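Local atomic coordinates of protein STN1 (Saccharomyces cerevisiae, PDB entry 3KEY), a protein that helps regulate telomere length and protect chromosome ends, inhibiting telomerase loading through its interaction with CDC13 and also interacting with TEN1. Residues S119-Q122 with E123-L127; P128-T132 with N133-D137. One frame throughout, in Å; residues are numbered along the deposited sequence.

Contact 1. Residues S119-Q122 with E123-L127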
loop_
_atom_site.group_PDB
_atom_site.type_symbol
_atom_site.label_atom_id
_atom_site.label_comp_id
_atom_site.label_asym_id
_atom_site.label_seq_id
_atom_site.Cartn_x
_atom_site.Cartn_y
_atom_site.Cartn_z
ATOM N N SER A 119 8.709 -1.795 -14.910
ATOM C CA SER A 119 8.490 -0.968 -16.101
ATOM C C SER A 119 7.142 -1.264 -16.758
ATOM O O SER A 119 6.486 -0.352 -17.256
ATOM C CB SER A 119 9.619 -1.167 -17.122
ATOM O OG SER A 119 9.671 -2.505 -17.592
ATOM N N HIS A 120 6.722 -2.530 -16.763
ATOM C CA HIS A 120 5.434 -2.886 -17.363
ATOM C C HIS A 120 4.288 -2.250 -16.580
ATOM O O HIS A 120 3.329 -1.731 -17.159
ATOM C CB HIS A 120 5.250 -4.412 -17.405
ATOM C CG HIS A 120 6.174 -5.099 -18.362
ATOM N ND1 HIS A 120 6.114 -6.453 -18.622
ATOM C CD2 HIS A 120 7.200 -4.622 -19.107
ATOM C CE1 HIS A 120 7.061 -6.779 -19.481
ATOM N NE2 HIS A 120 7.737 -5.684 -19.791
ATOM N N VAL A 121 4.387 -2.289 -15.256
ATOM C CA VAL A 121 3.357 -1.698 -14.419
ATOM C C VAL A 121 3.316 -0.184 -14.620
ATOM O O VAL A 121 2.238 0.406 -14.687
ATOM C CB VAL A 121 3.614 -1.975 -12.933
ATOM C CG1 VAL A 121 2.540 -1.294 -12.092
ATOM C CG2 VAL A 121 3.648 -3.476 -12.679
ATOM N N GLN A 122 4.489 0.440 -14.703
ATOM C CA GLN A 122 4.568 1.887 -14.895
ATOM C C GLN A 122 3.960 2.312 -16.232
ATOM O O GLN A 122 3.241 3.312 -16.305
ATOM C CB GLN A 122 6.024 2.358 -14.816
ATOM C CG GLN A 122 6.729 1.912 -13.547
ATOM C CD GLN A 122 8.179 2.343 -13.481
ATOM O OE1 GLN A 122 8.928 2.193 -14.447
ATOM N NE2 GLN A 122 8.589 2.866 -12.329
ATOM N N GLU A 123 4.240 1.537 -17.277
ATOM C CA GLU A 123 3.735 1.808 -18.626
ATOM C C GLU A 123 2.233 1.558 -18.742
ATOM O O GLU A 123 1.503 2.359 -19.327
ATOM C CB GLU A 123 4.479 0.931 -19.643
ATOM C CG GLU A 123 4.132 1.194 -21.097
ATOM C CD GLU A 123 4.428 2.625 -21.514
ATOM O OE1 GLU A 123 5.559 3.100 -21.272
ATOM O OE2 GLU A 123 3.529 3.272 -22.085
ATOM N N LYS A 124 1.781 0.444 -18.178
ATOM C CA LYS A 124 0.376 0.046 -18.211
ATOM C C LYS A 124 -0.571 1.025 -17.519
ATOM O O LYS A 124 -1.682 1.266 -17.991
ATOM C CB LYS A 124 0.216 -1.329 -17.552
ATOM C CG LYS A 124 -1.217 -1.831 -17.474
ATOM C CD LYS A 124 -1.767 -2.101 -18.863
ATOM C CE LYS A 124 -3.170 -2.671 -18.793
ATOM N NZ LYS A 124 -3.653 -3.069 -20.138
ATOM N N LEU A 125 -0.135 1.583 -16.394
ATOM C CA LEU A 125 -0.982 2.494 -15.633
ATOM C C LEU A 125 -0.543 3.951 -15.725
ATOM O O LEU A 125 -1.139 4.823 -15.097
ATOM C CB LEU A 125 -1.006 2.055 -14.164
ATOM C CG LEU A 125 -1.331 0.582 -13.881
ATOM C CD1 LEU A 125 -1.241 0.318 -12.381
ATOM C CD2 LEU A 125 -2.713 0.248 -14.396
ATOM N N HIS A 126 0.500 4.206 -16.508
ATOM C CA HIS A 126 1.044 5.551 -16.670
ATOM C C HIS A 126 1.401 6.144 -15.311
ATOM O O HIS A 126 0.999 7.258 -14.978
ATOM C CB HIS A 126 0.045 6.458 -17.399
ATOM C CG HIS A 126 -0.491 5.863 -18.662
ATOM N ND1 HIS A 126 -1.642 5.104 -18.698
ATOM C CD2 HIS A 126 -0.001 5.861 -19.926
ATOM C CE1 HIS A 126 -1.838 4.660 -19.927
ATOM N NE2 HIS A 126 -0.855 5.106 -20.690
ATOM N N LEU A 127 2.164 5.380 -14.535
ATOM C CA LEU A 127 2.603 5.791 -13.205
ATOM C C LEU A 127 4.119 5.659 -13.102
ATOM O O LEU A 127 4.632 4.673 -12.569
ATOM C CB LEU A 127 1.941 4.913 -12.139
ATOM C CG LEU A 127 0.413 4.993 -12.071
ATOM C CD1 LEU A 127 -0.115 4.025 -11.029
ATOM C CD2 LEU A 127 0.001 6.417 -11.725
#

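Contact 2. Residues P128-T132 with N133-D137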
loop_
_atom_site.group_PDB
_atom_site.type_symbol
_atom_site.label_atom_id
_atom_site.label_comp_id
_atom_site.label_asym_id
_atom_site.label_seq_id
_atom_site.Cartn_x
_atom_site.Cartn_y
_atom_site.Cartn_z
ATOM N N PRO A 128 4.860 6.662 -13.601
ATOM C CA PRO A 128 6.331 6.656 -13.568
ATOM C C PRO A 128 6.960 6.581 -12.169
ATOM O O PRO A 128 8.062 6.049 -12.005
ATOM C CB PRO A 128 6.703 7.968 -14.263
ATOM C CG PRO A 128 5.510 8.263 -15.134
ATOM C CD PRO A 128 4.357 7.884 -14.254
ATOM N N TYR A 129 6.259 7.109 -11.169
ATOM C CA TYR A 129 6.789 7.152 -9.807
ATOM C C TYR A 129 6.589 5.905 -8.961
ATOM O O TYR A 129 7.066 5.844 -7.824
ATOM C CB TYR A 129 6.210 8.359 -9.059
ATOM C CG TYR A 129 6.539 9.703 -9.683
ATOM C CD1 TYR A 129 5.929 10.869 -9.223
ATOM C CD2 TYR A 129 7.446 9.810 -10.744
ATOM C CE1 TYR A 129 6.208 12.110 -9.806
ATOM C CE2 TYR A 129 7.731 11.049 -11.334
ATOM C CZ TYR A 129 7.105 12.192 -10.858
ATOM O OH TYR A 129 7.361 13.417 -11.429
ATOM N N ILE A 130 5.890 4.908 -9.487
ATOM C CA ILE A 130 5.692 3.703 -8.694
ATOM C C ILE A 130 7.036 2.998 -8.532
ATOM O O ILE A 130 7.828 2.924 -9.470
ATOM C CB ILE A 130 4.667 2.759 -9.343
ATOM C CG1 ILE A 130 4.332 1.631 -8.374
ATOM C CG2 ILE A 130 5.208 2.199 -10.645
ATOM C CD1 ILE A 130 3.326 0.661 -8.924
ATOM N N THR A 131 7.304 2.514 -7.325
ATOM C CA THR A 131 8.557 1.827 -7.032
ATOM C C THR A 131 8.285 0.349 -6.788
ATOM O O THR A 131 7.132 -0.059 -6.647
ATOM C CB THR A 131 9.222 2.391 -5.770
ATOM O OG1 THR A 131 8.379 2.132 -4.638
ATOM C CG2 THR A 131 9.449 3.909 -5.911
ATOM N N THR A 132 9.345 -0.447 -6.720
ATOM C CA THR A 132 9.177 -1.874 -6.486
ATOM C C THR A 132 8.637 -2.143 -5.075
ATOM O O THR A 132 7.837 -3.057 -4.887
ATOM C CB THR A 132 10.502 -2.643 -6.726
ATOM O OG1 THR A 132 11.514 -2.165 -5.835
ATOM C CG2 THR A 132 10.974 -2.439 -8.171
ATOM N N ASN A 133 9.045 -1.342 -4.091
ATOM C CA ASN A 133 8.539 -1.531 -2.732
ATOM C C ASN A 133 7.043 -1.240 -2.679
ATOM O O ASN A 133 6.304 -1.879 -1.928
ATOM C CB ASN A 133 9.271 -0.629 -1.738
ATOM C CG ASN A 133 10.735 -0.997 -1.596
ATOM O OD1 ASN A 133 11.086 -2.178 -1.551
ATOM N ND2 ASN A 133 11.598 0.012 -1.515
ATOM N N GLY A 134 6.601 -0.272 -3.474
ATOM C CA GLY A 134 5.186 0.047 -3.509
ATOM C C GLY A 134 4.396 -1.106 -4.111
ATOM O O GLY A 134 3.362 -1.498 -3.578
ATOM N N ILE A 135 4.886 -1.651 -5.222
ATOM C CA ILE A 135 4.218 -2.764 -5.887
ATOM C C ILE A 135 4.201 -3.994 -4.984
ATOM O O ILE A 135 3.223 -4.740 -4.963
ATOM C CB ILE A 135 4.903 -3.112 -7.223
ATOM C CG1 ILE A 135 4.626 -2.009 -8.238
ATOM C CG2 ILE A 135 4.361 -4.414 -7.770
ATOM C CD1 ILE A 135 5.324 -2.206 -9.558
ATOM N N VAL A 136 5.285 -4.202 -4.242
ATOM C CA VAL A 136 5.348 -5.325 -3.317
ATOM C C VAL A 136 4.232 -5.216 -2.273
ATOM O O VAL A 136 3.538 -6.187 -2.002
ATOM C CB VAL A 136 6.715 -5.381 -2.581
ATOM C CG1 VAL A 136 6.645 -6.356 -1.408
ATOM C CG2 VAL A 136 7.811 -5.801 -3.555
ATOM N N ASP A 137 4.044 -4.038 -1.687
ATOM C CA ASP A 137 3.002 -3.921 -0.676
ATOM C C ASP A 137 1.605 -4.094 -1.257
ATOM O O ASP A 137 0.725 -4.633 -0.595
ATOM C CB ASP A 137 3.129 -2.602 0.099
ATOM C CG ASP A 137 4.377 -2.573 0.985
ATOM O OD1 ASP A 137 4.860 -3.669 1.353
ATOM O OD2 ASP A 137 4.872 -1.474 1.320
HETATM O O HOH W 1 10.553 2.732 -2.389
#

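Contact 1. Residues S119-Q122 with E123-L127
Gln122 and Leu127 are joined by a main-chain bond: Leu127 N gives its hydrogen to Gln122 O at 2.9 Å. The donor lies in the carbonyl plane, on a lone pair. This bond spans five residues, and between its ends His126 leaves helical geometry with a positive phi of 55°; the bond and the positive phi are consistent with the 6→1 link of a Schellman motif, where the helix gives way to the turn. The first torsion of Gln122 (chi1 -53°) sets CG beside its own backbone N, and the start of the side chain passes alongside the outgoing chain, Gln122 CB coming to 3.5 Å from Leu127 O. The extended remainder carries the amide to Ile130, whose carbonyl accepts a hydrogen bond from NE2 of Gln122.

One turn earlier the bonding is ordinary helix. Glu123 N donates to Ser119 O at 2.9 Å, and Glu123 CB lies beside that same oxygen. From there the side chain bends at its second torsion, and the carboxylate leads away from 119-122. Lys124 likewise gives its N-H to His120 O; its side chain bends at the second torsion and leads away from 119-122, touching Tyr98 of helix 90-108.

Val121 faces the other way, into the protein. Val121 O receives Leu125 N at 3.2 Å, the longest of these four bonds, and its side chain runs side by side with that of Leu125, both pointing the same way; Val121 CG1 meets Leu125 CD1 at 4.1 Å. CG1 reaches there by standing anti to the backbone N (chi1 178°). Both side chains rest on Leu95 of helix 90-108, and Val121 also on Tyr98.

Helix 118-125, part of the second winged helix-turn-helix, is thus amphipathic: main-chain bonds fix its shape, Val121 and Leu125 fix it to helix 90-108 of the same domain, and Glu123 and Lys124 are exposed, while the Gln122 amide ties it to the following turn.

Contact 2. Residues P128-T132 with N133-D137
Thr131 caps the helix 132-149 by accepting the backbone N-H of Gly134 on its hydroxyl, with Gly134 N to Thr131 OG1 at 3.2 Å. A chi1 of 64° places OG1 between the backbone N and the carbonyl carbon, turned toward the first helical turn; Thr131 O takes Ile135 N at 3.1 Å.

The tight side is aliphatic. Ile130 and Ile135 are buried and their side chains cross at about a right angle, although the exact placing of the end of Ile130 is doubtful. The opposite character appears at exposed Asn133, where the link is through water: a water accepts from Asn133 ND2 at 3.0 Å and also bonds to Thr131 OG1. With an alanine here in place of Thr131, Gly134 N would probably lose its capping acceptor and the water one of its protein partners.

Thr131 also shares backbone hydrogen bonds with Gln74, and Asp137 forms a salt bridge with Lys7, so this helix start joins the second winged helix-turn-helix to the first. On the inner side, Ile130 and Ile135 pack on Leu118 of helix 118-125, while Ile135 and Val136 touch Ile174 of strand 173-180.

Contacts 1 and 2 follow one another along the chain; they lie on and just after helix 118-125, and at the start of helix 132-149, in the second winged helix-turn-helix. Contact 1 lies mostly at the surface, about 16 Å from the centre of the chain to its own centre; contact 2 is partly buried, at about 9 Å. Their chemistry differs accordingly: a passage from helix to turn held by main-chain bonds, against an N-cap made by a hydroxyl with an aliphatic pair beneath. They meet directly, since Val121 CG2 packs on Ile135 CD1 at 3.8 Å, giving the two helices a shared hydrophobic side.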